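Local coordinates for extracellular ligand-binding receptor (Verminephrobacter eiseniae, PDB 4M88), which probably binds an amino acid or similar small solute outside the cytoplasmic membrane and delivers it to an ABC transporter, at residues A[141-146]-A[172-177]; A[250-255]-A[347-352]; A[10-15]-A[51-56]; A[29-34]-A[290-295]. All coordinates share one frame; numbering follows the deposited sequence.

Contact 1: residues A[141-146]-A[172-177]; sequences MSKLAT and KIELNG
Lys143 and Glu174 sit abreast on neighbouring parallel strands, their side chains running the same way off one face of the sheet. Both chains are extended, and in Lys143 CG lies anti to the backbone N (chi1 -179°). The ends meet in a long salt bridge, Lys143 NZ to Glu174 OE2 at 3.6 Å, while the ammonium also donates to the carbonyl of Leu197. On the other face Leu144 CB touches Ile173 CG2 at 4.1 Å and Leu175 CD1 at 4.2 Å; CD1 of Leu175 also reaches Thr146 OG1 (3.6 Å), a buried hydroxyl oxygen that has no polar partner in the model.

Four backbone hydrogen bonds hold these side chains in register. Glu174 N donates to Ser142 O at 2.8 Å and Leu144 N to Glu174 O at 2.9 Å; Asn176 N to Leu144 O and Thr146 N to Asn176 O continue the alternation. Farther out, helix 125-138 packs on Leu144 and Ile173, helix 152-166 covers Thr146 and Leu175, and Gln200 OE1 accepts from the backbone N of Ser142 and Lys143. The pair belongs to the beta-alpha-beta unit of strand 143-149, helix 152-166 and strand 174-180, strand 174-180 being an outermost strand of its sheet within the chain. The long ion pair is likely to be weak, and the four backbone bonds give the pairing its regular polar link.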
loop_
_atom_site.group_PDB
_atom_site.type_symbol
_atom_site.label_atom_id
_atom_site.label_comp_id
_atom_site.label_asym_id
_atom_site.label_seq_id
_atom_site.Cartn_x
_atom_site.Cartn_y
_atom_site.Cartn_z
HETATM N N MSE A 141 -22.487 -5.011 13.757
HETATM C CA MSE A 141 -21.917 -4.045 14.689
HETATM C C MSE A 141 -22.633 -2.699 14.657
HETATM O O MSE A 141 -22.984 -2.197 13.588
HETATM C CB MSE A 141 -20.425 -3.854 14.419
HETATM C CG MSE A 141 -19.638 -5.125 14.613
HETATM SE SE MSE A 141 -17.766 -4.949 14.114
HETATM C CE MSE A 141 -17.184 -6.755 14.560
ATOM N N SER A 142 -22.835 -2.129 15.842
ATOM C CA SER A 142 -23.415 -0.802 15.987
ATOM C C SER A 142 -22.450 0.137 16.717
ATOM O O SER A 142 -22.707 1.333 16.824
ATOM C CB SER A 142 -24.747 -0.889 16.740
ATOM O OG SER A 142 -24.572 -1.491 18.011
ATOM N N LYS A 143 -21.346 -0.402 17.229
ATOM C CA LYS A 143 -20.335 0.431 17.869
ATOM C C LYS A 143 -18.918 0.032 17.466
ATOM O O LYS A 143 -18.498 -1.114 17.669
ATOM C CB LYS A 143 -20.475 0.409 19.389
ATOM C CG LYS A 143 -19.446 1.280 20.088
ATOM C CD LYS A 143 -19.770 1.462 21.564
ATOM C CE LYS A 143 -18.818 2.464 22.198
ATOM N NZ LYS A 143 -19.257 2.908 23.547
ATOM N N LEU A 144 -18.193 0.992 16.899
ATOM C CA LEU A 144 -16.839 0.775 16.389
ATOM C C LEU A 144 -15.858 1.697 17.086
ATOM O O LEU A 144 -16.173 2.858 17.336
ATOM C CB LEU A 144 -16.791 1.091 14.898
ATOM C CG LEU A 144 -17.081 -0.017 13.895
ATOM C CD1 LEU A 144 -17.049 0.539 12.467
ATOM C CD2 LEU A 144 -16.061 -1.140 14.054
ATOM N N ALA A 145 -14.671 1.187 17.401
ATOM C CA ALA A 145 -13.590 2.034 17.887
ATOM C C ALA A 145 -12.498 2.067 16.823
ATOM O O ALA A 145 -12.333 1.109 16.072
ATOM C CB ALA A 145 -13.028 1.492 19.187
ATOM N N THR A 146 -11.756 3.166 16.754
ATOM C CA THR A 146 -10.596 3.245 15.861
ATOM C C THR A 146 -9.378 3.623 16.688
ATOM O O THR A 146 -9.436 4.566 17.476
ATOM C CB THR A 146 -10.772 4.305 14.768
ATOM O OG1 THR A 146 -11.958 4.033 14.013
ATOM C CG2 THR A 146 -9.552 4.327 13.829
ATOM N N LYS A 172 -27.195 3.856 11.806
ATOM C CA LYS A 172 -26.278 4.523 12.725
ATOM C C LYS A 172 -25.283 3.584 13.404
ATOM O O LYS A 172 -25.664 2.579 14.002
ATOM C CB LYS A 172 -27.058 5.295 13.794
ATOM C CG LYS A 172 -27.662 6.589 13.309
ATOM C CD LYS A 172 -27.777 7.589 14.449
ATOM C CE LYS A 172 -28.900 7.236 15.408
ATOM N NZ LYS A 172 -29.207 8.365 16.338
ATOM N N ILE A 173 -24.006 3.927 13.297
ATOM C CA ILE A 173 -22.959 3.272 14.069
ATOM C C ILE A 173 -22.346 4.313 14.980
ATOM O O ILE A 173 -22.026 5.421 14.533
ATOM C CB ILE A 173 -21.835 2.736 13.171
ATOM C CG1 ILE A 173 -22.357 1.638 12.251
ATOM C CG2 ILE A 173 -20.685 2.179 14.014
ATOM C CD1 ILE A 173 -21.308 1.154 11.298
ATOM N N GLU A 174 -22.184 3.976 16.256
ATOM C CA GLU A 174 -21.478 4.868 17.161
ATOM C C GLU A 174 -19.993 4.654 16.969
ATOM O O GLU A 174 -19.523 3.514 16.951
ATOM C CB GLU A 174 -21.855 4.603 18.618
ATOM C CG GLU A 174 -21.084 5.474 19.598
ATOM C CD GLU A 174 -21.377 5.132 21.048
ATOM O OE1 GLU A 174 -22.214 4.236 21.291
ATOM O OE2 GLU A 174 -20.763 5.761 21.940
ATOM N N LEU A 175 -19.251 5.743 16.815
ATOM C CA LEU A 175 -17.820 5.633 16.562
ATOM C C LEU A 175 -16.994 6.332 17.637
ATOM O O LEU A 175 -17.271 7.476 17.981
ATOM C CB LEU A 175 -17.494 6.230 15.187
ATOM C CG LEU A 175 -16.010 6.366 14.842
ATOM C CD1 LEU A 175 -15.381 4.994 14.602
ATOM C CD2 LEU A 175 -15.834 7.268 13.627
ATOM N N ASN A 176 -15.982 5.651 18.169
ATOM C CA ASN A 176 -15.024 6.305 19.054
ATOM C C ASN A 176 -13.636 6.209 18.455
ATOM O O ASN A 176 -13.257 5.161 17.952
ATOM C CB ASN A 176 -15.024 5.662 20.440
ATOM C CG ASN A 176 -16.303 5.921 21.195
ATOM O OD1 ASN A 176 -16.907 6.985 21.066
ATOM N ND2 ASN A 176 -16.729 4.951 21.988
ATOM N N GLY A 177 -12.878 7.297 18.495
ATOM C CA GLY A 177 -11.545 7.267 17.909
ATOM C C GLY A 177 -10.509 7.611 18.949
ATOM O O GLY A 177 -10.615 8.643 19.620
#

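Contact 2: residues A[250-255]-A[347-352]; sequences VGIVQA and GVIGRD
Val250 and Ile349 meet where strand 250-254 of the mixed sheet joins strand 345-349, the antiparallel neighbour that follows a run of parallel strands. Ile349 turns its longer branch into the contact: CG1 stands beside the backbone N and anti to the carbonyl carbon (chi1 -58°), and the chain then extends to CD1. Along the way CG1 passes Val250 O at 3.6 Å, and the terminal methyl reaches two partners, Val250 CB and Ile252 CD1, the latter at 4.2 Å. Ile252 adopts the same conformation (chi1 -55°), which brings its own CD1 to this meeting of methyls. Helix 235-247 closes over the cluster, with Ile238 touching both Val250 and Ile349.

Val348 faces the other side of the sheet; its CG1 comes to 3.8 Å from Val250 O. Opposite it stands Gly251, the non-hydrogen-bonded partner, whose CA comes close to the carbonyl of Gly347. Ile252 and Gly347 form the next, hydrogen-bonded pair, and here the glycine presents no side chain to the isoleucine. Gln254 NE2 is hydrogen-bonded to Glu286 OE2 and Tyr357 OH.

The backbones are tied by three bonds. Ile349 N points almost straight at Val250 O (2.9 Å, 174° at the hydrogen), and Gly347 N donates to Ile252 O at 2.9 Å. Ile252 N returns the bond to Gly347 O at 2.7 Å.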
loop_
_atom_site.group_PDB
_atom_site.type_symbol
_atom_site.label_atom_id
_atom_site.label_comp_id
_atom_site.label_asym_id
_atom_site.label_seq_id
_atom_site.Cartn_x
_atom_site.Cartn_y
_atom_site.Cartn_z
ATOM N N VAL A 250 -8.640 -11.157 12.819
ATOM C CA VAL A 250 -8.201 -9.897 12.231
ATOM C C VAL A 250 -8.584 -9.867 10.756
ATOM O O VAL A 250 -8.237 -10.778 10.001
ATOM C CB VAL A 250 -6.680 -9.709 12.345
ATOM C CG1 VAL A 250 -6.229 -8.480 11.543
ATOM C CG2 VAL A 250 -6.272 -9.597 13.807
ATOM N N GLY A 251 -9.303 -8.827 10.347
ATOM C CA GLY A 251 -9.600 -8.631 8.941
ATOM C C GLY A 251 -8.608 -7.675 8.310
ATOM O O GLY A 251 -8.312 -6.622 8.876
ATOM N N ILE A 252 -8.082 -8.043 7.145
ATOM C CA ILE A 252 -7.127 -7.208 6.430
ATOM C C ILE A 252 -7.751 -6.820 5.097
ATOM O O ILE A 252 -8.107 -7.687 4.301
ATOM C CB ILE A 252 -5.810 -7.958 6.145
ATOM C CG1 ILE A 252 -5.204 -8.513 7.431
ATOM C CG2 ILE A 252 -4.810 -7.042 5.433
ATOM C CD1 ILE A 252 -4.031 -9.456 7.181
ATOM N N VAL A 253 -7.903 -5.524 4.855
ATOM C CA VAL A 253 -8.436 -5.077 3.568
ATOM C C VAL A 253 -7.302 -5.145 2.567
ATOM O O VAL A 253 -6.246 -4.536 2.777
ATOM C CB VAL A 253 -8.938 -3.645 3.625
ATOM C CG1 VAL A 253 -9.640 -3.295 2.333
ATOM C CG2 VAL A 253 -9.891 -3.506 4.751
ATOM N N GLN A 254 -7.507 -5.887 1.485
ATOM C CA GLN A 254 -6.454 -6.074 0.486
ATOM C C GLN A 254 -6.711 -5.216 -0.732
ATOM O O GLN A 254 -7.847 -5.111 -1.190
ATOM C CB GLN A 254 -6.378 -7.536 0.054
ATOM C CG GLN A 254 -6.139 -8.515 1.189
ATOM C CD GLN A 254 -4.716 -8.493 1.725
ATOM O OE1 GLN A 254 -4.028 -7.462 1.700
ATOM N NE2 GLN A 254 -4.266 -9.638 2.223
ATOM N N ALA A 255 -5.654 -4.604 -1.265
ATOM C CA ALA A 255 -5.776 -3.779 -2.463
ATOM C C ALA A 255 -5.392 -4.578 -3.700
ATOM O O ALA A 255 -5.523 -4.094 -4.828
ATOM C CB ALA A 255 -4.892 -2.533 -2.352
ATOM N N GLY A 347 -9.887 -9.807 3.590
ATOM C CA GLY A 347 -9.545 -11.148 4.032
ATOM C C GLY A 347 -9.672 -11.207 5.543
ATOM O O GLY A 347 -9.512 -10.189 6.212
ATOM N N VAL A 348 -9.983 -12.380 6.090
ATOM C CA VAL A 348 -10.000 -12.520 7.540
ATOM C C VAL A 348 -9.097 -13.669 7.920
ATOM O O VAL A 348 -9.152 -14.737 7.291
ATOM C CB VAL A 348 -11.424 -12.785 8.070
ATOM C CG1 VAL A 348 -11.415 -12.891 9.600
ATOM C CG2 VAL A 348 -12.379 -11.683 7.609
ATOM N N ILE A 349 -8.241 -13.455 8.913
ATOM C CA ILE A 349 -7.367 -14.529 9.387
ATOM C C ILE A 349 -8.182 -15.573 10.150
ATOM O O ILE A 349 -8.840 -15.264 11.151
ATOM C CB ILE A 349 -6.217 -13.993 10.252
ATOM C CG1 ILE A 349 -5.392 -12.963 9.465
ATOM C CG2 ILE A 349 -5.302 -15.138 10.712
ATOM C CD1 ILE A 349 -4.236 -12.361 10.268
ATOM N N GLY A 350 -8.171 -16.811 9.656
ATOM C CA GLY A 350 -8.981 -17.858 10.252
ATOM C C GLY A 350 -8.322 -18.463 11.471
ATOM O O GLY A 350 -7.219 -18.060 11.856
ATOM N N ARG A 351 -9.001 -19.430 12.085
ATOM C CA ARG A 351 -8.463 -20.107 13.263
ATOM C C ARG A 351 -7.218 -20.911 12.917
ATOM O O ARG A 351 -6.451 -21.287 13.807
ATOM C CB ARG A 351 -9.507 -21.031 13.882
ATOM C CG ARG A 351 -10.719 -20.332 14.428
ATOM C CD ARG A 351 -11.725 -21.365 14.885
ATOM N NE ARG A 351 -12.989 -20.751 15.276
ATOM C CZ ARG A 351 -14.114 -21.429 15.485
ATOM N NH1 ARG A 351 -14.140 -22.750 15.334
ATOM N NH2 ARG A 351 -15.218 -20.781 15.839
ATOM N N ASP A 352 -7.018 -21.181 11.628
ATOM C CA ASP A 352 -5.840 -21.911 11.182
ATOM C C ASP A 352 -4.689 -20.990 10.786
ATOM O O ASP A 352 -3.684 -21.453 10.258
ATOM C CB ASP A 352 -6.168 -22.853 10.018
ATOM C CG ASP A 352 -6.702 -22.117 8.805
ATOM O OD1 ASP A 352 -6.769 -20.866 8.835
ATOM O OD2 ASP A 352 -7.057 -22.792 7.818
#

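Contact 3: residues A[10-15]-A[51-56]; sequences IGPFTG and ADDRFS
Asp52 reaches from the end of strand 45-52 across to the turn that follows strand 4-11, where Thr14 receives it. Its CB lies 4.2 Å from both CB and CD2 of Phe13. CG is anti to the backbone N (chi1 179°), which swings the carboxylate over to Thr14. There OD1 accepts from Thr14 N at 3.2 Å and, on the opposite face of the carboxylate plane, from Arg54 N at 2.8 Å, closing an Asx turn. OD2 accepts a hydrogen bond from Thr14 OG1, modelled very short at 2.5 Å. An alanine in place of Asp52 would remove all three acceptor bonds, and the Thr14 hydroxyl and two backbone amides would probably be left without these mates.

Asp53 forms a second Asx turn through Phe55 N, and one water lies within hydrogen-bonding distance of both its OD2 and Ile10 O. Pro12 CB packs against Phe55 CB at 3.9 Å, and the edge of the Phe13 ring meets Ala51 O through CE2 at 3.5 Å. The strand ends are joined by Gly11 N to Ala51 O and Asp53 N to Gly11 O. Ser56 caps the next helix by accepting from Gly59 N. Two parallel strands ending side by side, each leading through a loop to a helix, mark the carboxyl edge of an alpha/beta sheet, here the beta-alpha-beta unit of strand 4-11, helix 18-37 and strand 45-52.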
loop_
_atom_site.group_PDB
_atom_site.type_symbol
_atom_site.label_atom_id
_atom_site.label_comp_id
_atom_site.label_asym_id
_atom_site.label_seq_id
_atom_site.Cartn_x
_atom_site.Cartn_y
_atom_site.Cartn_z
ATOM N N ILE A 10 12.863 5.409 -4.514
ATOM C CA ILE A 10 13.260 6.057 -3.273
ATOM C C ILE A 10 12.399 5.466 -2.169
ATOM O O ILE A 10 11.170 5.475 -2.259
ATOM C CB ILE A 10 13.053 7.571 -3.320
ATOM C CG1 ILE A 10 13.877 8.185 -4.461
ATOM C CG2 ILE A 10 13.452 8.188 -2.000
ATOM C CD1 ILE A 10 13.649 9.691 -4.634
ATOM N N GLY A 11 13.031 4.939 -1.127
ATOM C CA GLY A 11 12.272 4.196 -0.139
ATOM C C GLY A 11 12.907 4.263 1.229
ATOM O O GLY A 11 14.080 4.611 1.367
ATOM N N PRO A 12 12.126 3.946 2.267
ATOM C CA PRO A 12 12.648 3.970 3.630
ATOM C C PRO A 12 13.431 2.695 3.946
ATOM O O PRO A 12 12.993 1.879 4.768
ATOM C CB PRO A 12 11.375 4.063 4.479
ATOM C CG PRO A 12 10.329 3.358 3.642
ATOM C CD PRO A 12 10.683 3.646 2.210
ATOM N N PHE A 13 14.580 2.521 3.296
ATOM C CA PHE A 13 15.348 1.280 3.434
ATOM C C PHE A 13 16.006 1.100 4.804
ATOM O O PHE A 13 16.258 -0.029 5.236
ATOM C CB PHE A 13 16.370 1.160 2.306
ATOM C CG PHE A 13 15.737 1.035 0.957
ATOM C CD1 PHE A 13 15.015 -0.110 0.629
ATOM C CD2 PHE A 13 15.837 2.058 0.023
ATOM C CE1 PHE A 13 14.408 -0.239 -0.612
ATOM C CE2 PHE A 13 15.235 1.931 -1.227
ATOM C CZ PHE A 13 14.526 0.778 -1.543
ATOM N N THR A 14 16.277 2.199 5.492
ATOM C CA THR A 14 16.695 2.111 6.883
ATOM C C THR A 14 15.616 2.725 7.771
ATOM O O THR A 14 14.917 3.652 7.354
ATOM C CB THR A 14 18.063 2.793 7.116
ATOM O OG1 THR A 14 18.010 4.144 6.649
ATOM C CG2 THR A 14 19.140 2.070 6.347
ATOM N N GLY A 15 15.460 2.196 8.977
ATOM C CA GLY A 15 14.446 2.693 9.884
ATOM C C GLY A 15 13.324 1.694 10.067
ATOM O O GLY A 15 13.452 0.540 9.674
ATOM N N ALA A 51 17.467 4.540 -3.594
ATOM C CA ALA A 51 17.975 5.590 -2.734
ATOM C C ALA A 51 17.183 5.517 -1.443
ATOM O O ALA A 51 15.972 5.303 -1.474
ATOM C CB ALA A 51 17.814 6.949 -3.396
ATOM N N ASP A 52 17.872 5.684 -0.319
ATOM C CA ASP A 52 17.261 5.549 1.002
ATOM C C ASP A 52 16.839 6.912 1.549
ATOM O O ASP A 52 17.685 7.792 1.725
ATOM C CB ASP A 52 18.273 4.880 1.944
ATOM C CG ASP A 52 17.757 4.698 3.359
ATOM O OD1 ASP A 52 16.530 4.734 3.586
ATOM O OD2 ASP A 52 18.604 4.497 4.261
ATOM N N ASP A 53 15.540 7.083 1.817
ATOM C CA ASP A 53 15.034 8.333 2.397
ATOM C C ASP A 53 14.968 8.269 3.916
ATOM O O ASP A 53 14.642 9.266 4.578
ATOM C CB ASP A 53 13.671 8.742 1.780
ATOM C CG ASP A 53 12.523 7.759 2.108
ATOM O OD1 ASP A 53 12.437 7.262 3.259
ATOM O OD2 ASP A 53 11.679 7.495 1.205
ATOM N N ARG A 54 15.286 7.095 4.466
ATOM C CA ARG A 54 15.418 6.915 5.916
ATOM C C ARG A 54 14.120 7.181 6.685
ATOM O O ARG A 54 14.157 7.574 7.853
ATOM C CB ARG A 54 16.545 7.792 6.487
ATOM C CG ARG A 54 17.872 7.659 5.759
ATOM C CD ARG A 54 18.971 8.478 6.425
ATOM N NE ARG A 54 18.656 9.906 6.495
ATOM C CZ ARG A 54 18.795 10.761 5.483
ATOM N NH1 ARG A 54 19.229 10.337 4.298
ATOM N NH2 ARG A 54 18.491 12.045 5.654
ATOM N N PHE A 55 12.983 6.964 6.030
ATOM C CA PHE A 55 11.671 7.217 6.635
ATOM C C PHE A 55 11.512 8.645 7.147
ATOM O O PHE A 55 11.024 8.862 8.258
ATOM C CB PHE A 55 11.386 6.230 7.773
ATOM C CG PHE A 55 9.928 6.127 8.125
ATOM C CD1 PHE A 55 8.973 5.985 7.126
ATOM C CD2 PHE A 55 9.516 6.160 9.449
ATOM C CE1 PHE A 55 7.629 5.887 7.439
ATOM C CE2 PHE A 55 8.170 6.058 9.773
ATOM C CZ PHE A 55 7.226 5.920 8.763
ATOM N N SER A 56 11.919 9.620 6.336
ATOM C CA SER A 56 11.760 11.027 6.699
ATOM C C SER A 56 11.472 11.887 5.472
ATOM O O SER A 56 11.889 11.563 4.357
ATOM C CB SER A 56 13.018 11.552 7.386
ATOM O OG SER A 56 14.121 11.493 6.508
HETATM O O HOH W 1 9.848 6.942 -0.380
#

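Contact 4: residues A[29-34]-A[290-295]; sequences KAYLAQ and EGYLSA
Tyr31 and Tyr292 lock helix 18-37 to helix 286-303 in the layer of helices packed on the five-stranded parallel sheet of this alpha/beta protein; the local axes run 45° apart and approach to 8.2 Å. The aromatic contact is T-shaped: the edge of Tyr31 points to the face of Tyr292, centroids 5.7 Å apart and planes at 85°. Both rings leave their helices with CG anti to the backbone N.

Apolar contacts flank the pair. Tyr31 CB lies 3.6 Å from Tyr292 CD1, and Tyr31 CD2 meets Ala295 CB at 3.7 Å. Helix 265-277 encloses the cluster, with Phe270 adding an edge-to-face partner to Tyr292 and Met274 touching Ala30.

The polar contact is one hydrogen bond between the two segments. Gln34, its chain extended, has its amide turned 75° from the Tyr292 ring. Tyr292 OH donates to Gln34 OE1 over 2.7 Å, lying in the carbonyl plane on a lone pair. Replacing Tyr292 by an alanine would probably open a gap beside Tyr31 and leave Gln34 OE1 without its hydroxyl donor. The other end of the same amide, Gln34 NE2, is hydrogen-bonded to Glu269 O.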
loop_
_atom_site.group_PDB
_atom_site.type_symbol
_atom_site.label_atom_id
_atom_site.label_comp_id
_atom_site.label_asym_id
_atom_site.label_seq_id
_atom_site.Cartn_x
_atom_site.Cartn_y
_atom_site.Cartn_z
ATOM N N LYS A 29 12.208 -5.668 -8.383
ATOM C CA LYS A 29 13.314 -6.364 -9.033
ATOM C C LYS A 29 12.856 -7.638 -9.709
ATOM O O LYS A 29 13.346 -7.987 -10.789
ATOM C CB LYS A 29 14.395 -6.708 -8.013
ATOM C CG LYS A 29 15.163 -5.516 -7.515
ATOM C CD LYS A 29 16.116 -5.964 -6.429
ATOM C CE LYS A 29 17.151 -4.904 -6.141
ATOM N NZ LYS A 29 17.877 -5.171 -4.875
ATOM N N ALA A 30 11.931 -8.342 -9.061
ATOM C CA ALA A 30 11.368 -9.563 -9.621
ATOM C C ALA A 30 10.714 -9.270 -10.970
ATOM O O ALA A 30 10.940 -10.002 -11.934
ATOM C CB ALA A 30 10.374 -10.202 -8.659
ATOM N N TYR A 31 9.930 -8.202 -11.060
ATOM C CA TYR A 31 9.341 -7.861 -12.356
ATOM C C TYR A 31 10.406 -7.485 -13.389
ATOM O O TYR A 31 10.381 -7.981 -14.529
ATOM C CB TYR A 31 8.304 -6.740 -12.277
ATOM C CG TYR A 31 7.889 -6.341 -13.677
ATOM C CD1 TYR A 31 7.083 -7.179 -14.440
ATOM C CD2 TYR A 31 8.361 -5.168 -14.262
ATOM C CE1 TYR A 31 6.730 -6.845 -15.744
ATOM C CE2 TYR A 31 8.018 -4.829 -15.569
ATOM C CZ TYR A 31 7.203 -5.670 -16.298
ATOM O OH TYR A 31 6.843 -5.332 -17.589
ATOM N N LEU A 32 11.321 -6.594 -13.005
ATOM C CA LEU A 32 12.364 -6.137 -13.929
ATOM C C LEU A 32 13.195 -7.280 -14.497
ATOM O O LEU A 32 13.534 -7.277 -15.680
ATOM C CB LEU A 32 13.265 -5.096 -13.264
ATOM C CG LEU A 32 12.532 -3.810 -12.877
ATOM C CD1 LEU A 32 13.533 -2.772 -12.405
ATOM C CD2 LEU A 32 11.687 -3.273 -14.023
ATOM N N ALA A 33 13.527 -8.265 -13.665
ATOM C CA ALA A 33 14.257 -9.428 -14.143
ATOM C C ALA A 33 13.434 -10.235 -15.148
ATOM O O ALA A 33 13.963 -10.728 -16.152
ATOM C CB ALA A 33 14.703 -10.316 -12.957
ATOM N N GLN A 34 12.145 -10.379 -14.865
ATOM C CA GLN A 34 11.217 -11.080 -15.737
ATOM C C GLN A 34 11.125 -10.292 -17.047
ATOM O O GLN A 34 11.230 -10.859 -18.141
ATOM C CB GLN A 34 9.850 -11.185 -15.035
ATOM C CG GLN A 34 8.867 -12.206 -15.606
ATOM C CD GLN A 34 7.554 -12.307 -14.803
ATOM O OE1 GLN A 34 6.873 -11.308 -14.570
ATOM N NE2 GLN A 34 7.194 -13.529 -14.396
ATOM N N GLU A 290 2.773 -5.648 -4.477
ATOM C CA GLU A 290 2.572 -4.239 -4.810
ATOM C C GLU A 290 3.740 -3.700 -5.621
ATOM O O GLU A 290 3.543 -2.942 -6.575
ATOM C CB GLU A 290 2.404 -3.402 -3.536
ATOM C CG GLU A 290 2.068 -1.945 -3.808
ATOM C CD GLU A 290 1.251 -1.307 -2.690
ATOM O OE1 GLU A 290 1.170 -1.889 -1.576
ATOM O OE2 GLU A 290 0.671 -0.225 -2.930
ATOM N N GLY A 291 4.955 -4.084 -5.242
ATOM C CA GLY A 291 6.133 -3.611 -5.960
ATOM C C GLY A 291 6.156 -4.199 -7.361
ATOM O O GLY A 291 6.452 -3.518 -8.337
ATOM N N TYR A 292 5.814 -5.474 -7.460
ATOM C CA TYR A 292 5.754 -6.141 -8.753
ATOM C C TYR A 292 4.729 -5.470 -9.677
ATOM O O TYR A 292 5.023 -5.181 -10.837
ATOM C CB TYR A 292 5.444 -7.619 -8.541
ATOM C CG TYR A 292 5.212 -8.404 -9.817
ATOM C CD1 TYR A 292 6.265 -9.024 -10.466
ATOM C CD2 TYR A 292 3.934 -8.511 -10.372
ATOM C CE1 TYR A 292 6.060 -9.752 -11.633
ATOM C CE2 TYR A 292 3.715 -9.230 -11.541
ATOM C CZ TYR A 292 4.782 -9.837 -12.170
ATOM O OH TYR A 292 4.575 -10.547 -13.326
ATOM N N LEU A 293 3.533 -5.210 -9.163
ATOM C CA LEU A 293 2.473 -4.617 -9.992
ATOM C C LEU A 293 2.760 -3.159 -10.342
ATOM O O LEU A 293 2.370 -2.678 -11.416
ATOM C CB LEU A 293 1.106 -4.739 -9.306
ATOM C CG LEU A 293 0.544 -6.163 -9.284
ATOM C CD1 LEU A 293 -0.719 -6.274 -8.438
ATOM C CD2 LEU A 293 0.273 -6.662 -10.699
ATOM N N SER A 294 3.436 -2.454 -9.441
ATOM C CA SER A 294 3.749 -1.057 -9.700
ATOM C C SER A 294 4.743 -0.987 -10.850
ATOM O O SER A 294 4.581 -0.189 -11.777
ATOM C CB SER A 294 4.288 -0.367 -8.449
ATOM O OG SER A 294 3.296 -0.319 -7.441
ATOM N N ALA A 295 5.760 -1.835 -10.793
ATOM C CA ALA A 295 6.758 -1.904 -11.856
ATOM C C ALA A 295 6.135 -2.440 -13.141
ATOM O O ALA A 295 6.411 -1.935 -14.229
ATOM C CB ALA A 295 7.948 -2.763 -11.423
#

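In the fold
Along the chain contact 3 closes first, contact 1 follows, and contact 2 opens after it; contact 4 spans from helix 18-37 to helix 286-303, so contact 1 nests inside its loop while contacts 2 and 3 cross it. Contacts 1 and 2 belong to the same seven-stranded mixed sheet, centres about 20 Å apart. Contact 3 lies in the five-stranded parallel sheet, and contact 4, about 19 Å away between centres, packs helix 18-37, which links the two strands of contact 3. The centres of contacts 1 and 4 are about 39 Å apart. Two sheets with crossing chain connections agree with the two-lobed architecture of periplasmic binding proteins, whose lobes typically close around a ligand.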